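PDB 5C12: gene 2 protein from Enterobacteria phage Sf6, which is the large subunit of the viral DNA-packaging terminase, represented here by its metal-dependent nuclease domain, while the whole protein probably also binds ATP. Local coordinates for residues M234-M239 with I245-L250. The protein carries 1 engineered substitution. Sequence-based numbering, arbitrary orientation.
Sequences MTAVEM and IPSPNL. Engineered in segment 234-239: Ala236 (natural residue Lys).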
ATOM      1  N   MET A 234      -9.825 -11.087   1.547  1.00 22.00           N
ATOM      2  CA  MET A 234     -10.306 -11.561   0.263  1.00 22.92           C
ATOM      3  C   MET A 234      -9.299 -11.168  -0.800  1.00 21.08           C
ATOM      4  O   MET A 234      -8.712 -10.080  -0.762  1.00 23.15           O
ATOM      5  CB  MET A 234     -11.652 -10.927  -0.086  1.00 25.97           C
ATOM      6  CG  MET A 234     -12.815 -11.366   0.765  1.00 35.21           C
ATOM      7  SD  MET A 234     -14.369 -10.664   0.167  1.00 35.91           S
ATOM      8  CE  MET A 234     -14.340 -11.122  -1.554  1.00 36.60           C
ATOM      9  N   THR A 235      -9.096 -12.063  -1.760  1.00 22.68           N
ATOM     10  CA  THR A 235      -8.261 -11.761  -2.907  1.00 24.18           C
ATOM     11  C   THR A 235      -9.063 -10.917  -3.894  1.00 21.98           C
ATOM     12  O   THR A 235     -10.300 -10.851  -3.812  1.00 21.86           O
ATOM     13  CB  THR A 235      -7.869 -13.044  -3.642  1.00 24.77           C
ATOM     14  OG1 THR A 235      -9.053 -13.705  -4.103  1.00 28.14           O
ATOM     15  CG2 THR A 235      -7.095 -13.976  -2.720  1.00 38.46           C
ATOM     16  N   ALA A 236      -8.359 -10.279  -4.824  1.00 23.12           N
ATOM     17  CA  ALA A 236      -9.017  -9.537  -5.891  1.00 30.50           C
ATOM     18  C   ALA A 236     -10.006 -10.424  -6.645  1.00 24.44           C
ATOM     19  O   ALA A 236     -11.104  -9.998  -6.970  1.00 26.52           O
ATOM     20  CB  ALA A 236      -7.984  -8.961  -6.854  1.00 32.45           C
ATOM     21  N   VAL A 237      -9.619 -11.665  -6.924  1.00 23.91           N
ATOM     22  CA  VAL A 237     -10.480 -12.547  -7.700  1.00 29.32           C
ATOM     23  C   VAL A 237     -11.777 -12.796  -6.946  1.00 27.16           C
ATOM     24  O   VAL A 237     -12.866 -12.763  -7.521  1.00 26.93           O
ATOM     25  CB  VAL A 237      -9.791 -13.887  -8.030  1.00 27.90           C
ATOM     26  CG1 VAL A 237     -10.794 -14.859  -8.633  1.00 40.92           C
ATOM     27  CG2 VAL A 237      -8.640 -13.660  -8.992  1.00 33.72           C
ATOM     28  N   GLU A 238     -11.660 -13.001  -5.642  1.00 25.12           N
ATOM     29  CA  GLU A 238     -12.833 -13.203  -4.811  1.00 21.84           C
ATOM     30  C   GLU A 238     -13.698 -11.949  -4.751  1.00 29.17           C
ATOM     31  O   GLU A 238     -14.923 -12.029  -4.816  1.00 31.06           O
ATOM     32  CB  GLU A 238     -12.406 -13.618  -3.413  1.00 28.49           C
ATOM     33  CG  GLU A 238     -11.810 -15.006  -3.363  1.00 39.81           C
ATOM     34  CD  GLU A 238     -11.292 -15.368  -1.992  1.00 44.95           C
ATOM     35  OE1 GLU A 238     -10.604 -14.532  -1.365  1.00 32.28           O
ATOM     36  OE2 GLU A 238     -11.574 -16.498  -1.541  1.00 63.81           O
ATOM     37  N   MET A 239     -13.060 -10.791  -4.619  1.00 27.57           N
ATOM     38  CA  MET A 239     -13.802  -9.536  -4.545  1.00 28.52           C
ATOM     39  C   MET A 239     -14.628  -9.365  -5.806  1.00 27.02           C
ATOM     40  O   MET A 239     -15.784  -8.948  -5.754  1.00 30.31           O
ATOM     41  CB  MET A 239     -12.857  -8.354  -4.380  1.00 27.44           C
ATOM     42  CG  MET A 239     -12.117  -8.335  -3.058  1.00 29.10           C
ATOM     43  SD  MET A 239     -10.851  -7.050  -2.980  1.00 25.98           S
ATOM     44  CE  MET A 239     -11.869  -5.594  -2.789  1.00 26.03           C
ATOM     45  N   ILE A 245     -16.690  -6.275  -7.361  1.00 32.21           N
ATOM     46  CA  ILE A 245     -15.861  -5.078  -7.239  1.00 35.01           C
ATOM     47  C   ILE A 245     -14.570  -5.250  -8.035  1.00 28.95           C
ATOM     48  O   ILE A 245     -13.937  -6.308  -7.988  1.00 32.30           O
ATOM     49  CB  ILE A 245     -15.589  -4.673  -5.759  1.00 41.77           C
ATOM     50  CG1 ILE A 245     -14.110  -4.713  -5.407  1.00 43.03           C
ATOM     51  CG2 ILE A 245     -16.380  -5.536  -4.787  1.00 49.99           C
ATOM     52  CD1 ILE A 245     -13.571  -3.388  -4.961  1.00 64.32           C
ATOM     53  N   PRO A 246     -14.201  -4.213  -8.794  1.00 31.40           N
ATOM     54  CA  PRO A 246     -13.009  -4.265  -9.640  1.00 29.19           C
ATOM     55  C   PRO A 246     -11.737  -4.341  -8.807  1.00 22.15           C
ATOM     56  O   PRO A 246     -11.739  -4.045  -7.609  1.00 22.06           O
ATOM     57  CB  PRO A 246     -13.072  -2.955 -10.438  1.00 30.63           C
ATOM     58  CG  PRO A 246     -13.981  -2.073  -9.689  1.00 34.48           C
ATOM     59  CD  PRO A 246     -14.936  -2.944  -8.942  1.00 30.21           C
ATOM     60  N   SER A 247     -10.649  -4.728  -9.456  1.00 21.96           N
ATOM     61  CA  SER A 247      -9.388  -4.933  -8.756  1.00 18.71           C
ATOM     62  C   SER A 247      -8.938  -3.613  -8.133  1.00 17.56           C
ATOM     63  O   SER A 247      -8.923  -2.580  -8.807  1.00 20.40           O
ATOM     64  CB  SER A 247      -8.335  -5.460  -9.721  1.00 33.46           C
ATOM     65  OG  SER A 247      -7.252  -6.020  -9.002  1.00 37.38           O
ATOM     66  N   PRO A 248      -8.584  -3.641  -6.837  1.00 20.04           N
ATOM     67  CA  PRO A 248      -8.256  -2.406  -6.123  1.00 17.35           C
ATOM     68  C   PRO A 248      -6.778  -2.066  -6.236  1.00 14.58           C
ATOM     69  O   PRO A 248      -6.034  -2.148  -5.254  1.00 15.22           O
ATOM     70  CB  PRO A 248      -8.658  -2.744  -4.688  1.00 18.35           C
ATOM     71  CG  PRO A 248      -8.316  -4.206  -4.560  1.00 21.86           C
ATOM     72  CD  PRO A 248      -8.673  -4.792  -5.913  1.00 23.33           C
ATOM     73  N   ASN A 249      -6.354  -1.684  -7.437  1.00 15.55           N
ATOM     74  CA  ASN A 249      -4.929  -1.519  -7.688  1.00 15.79           C
ATOM     75  C   ASN A 249      -4.296  -0.340  -6.975  1.00 13.58           C
ATOM     76  O   ASN A 249      -3.110  -0.383  -6.641  1.00 12.75           O
ATOM     77  CB  ASN A 249      -4.652  -1.376  -9.168  1.00 15.45           C
ATOM     78  CG  ASN A 249      -5.463  -2.324 -10.002  1.00 31.07           C
ATOM     79  OD1 ASN A 249      -5.123  -3.479 -10.108  1.00 26.39           O
ATOM     80  ND2 ASN A 249      -6.548  -1.832 -10.602  1.00 36.26           N
ATOM     81  N   LEU A 250      -5.061   0.735  -6.752  1.00 12.88           N
ATOM     82  CA  LEU A 250      -4.524   1.872  -6.012  1.00 13.17           C
ATOM     83  C   LEU A 250      -4.320   1.489  -4.542  1.00 11.38           C
ATOM     84  O   LEU A 250      -3.281   1.799  -3.943  1.00 10.86           O
ATOM     85  CB  LEU A 250      -5.451   3.089  -6.102  1.00 12.98           C
ATOM     86  CG  LEU A 250      -5.815   3.593  -7.481  1.00 14.50           C
ATOM     87  CD1 LEU A 250      -6.849   4.690  -7.326  1.00 14.80           C
ATOM     88  CD2 LEU A 250      -4.569   4.084  -8.189  1.00 12.83           C
TER
HETATM   89  O   HOH W   1     -11.471  -7.453  -7.808  1.00 27.15           O
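Met239 and Ile245 meet through both backbone and side chain where the helix starting at Ala236 and the loop that follows it come back together. Ile245 N donates to Met239 O at 3.2 Å with a nearly straight N-H...O angle of 171°, although the donor stands 46° above the carbonyl plane rather than on a lone pair. A second polar link runs through a single water, which donates to Ala236 O and to Ile245 O, each at 2.7 Å, and thereby ties the first turn of the helix to the loop.

The apolar part is carried by Met239. Its chain is extended through chi2 and bends at chi3 (74°), which turns the methyl onto Ile245: CE of Met239 lies 3.5 Å from CD1 of Ile245, with CG1 of that residue almost as near. Its sulfur meets the proline ring, SD of Met239 being 4.1 Å from CG of Pro248. Ala236, an engineered residue replacing the natural lysine, brings its CB to 3.7 Å from OG of Ser247 and more loosely against the Pro248 ring.

The helix start is defined by a capping box: Glu238 N donates to Thr235 OG1, and Thr235 N returns a bond to Glu238 OE1 at 2.9 Å through the anti lone pair. Glu238 OE2 also pairs with Lys224.

Ser247 OG hydrogen-bonds Asp55, a metal ligand in other structures of this protein, and lies near a bound magnesium ion. The contact therefore joins helix 236-243 to the metal-site end of helix 249-256, whose Asp252 is a magnesium ligand, while Pro248 and Leu250 pack on helix 208-218 and Asp55 follows strand 47-52 of the central sheet.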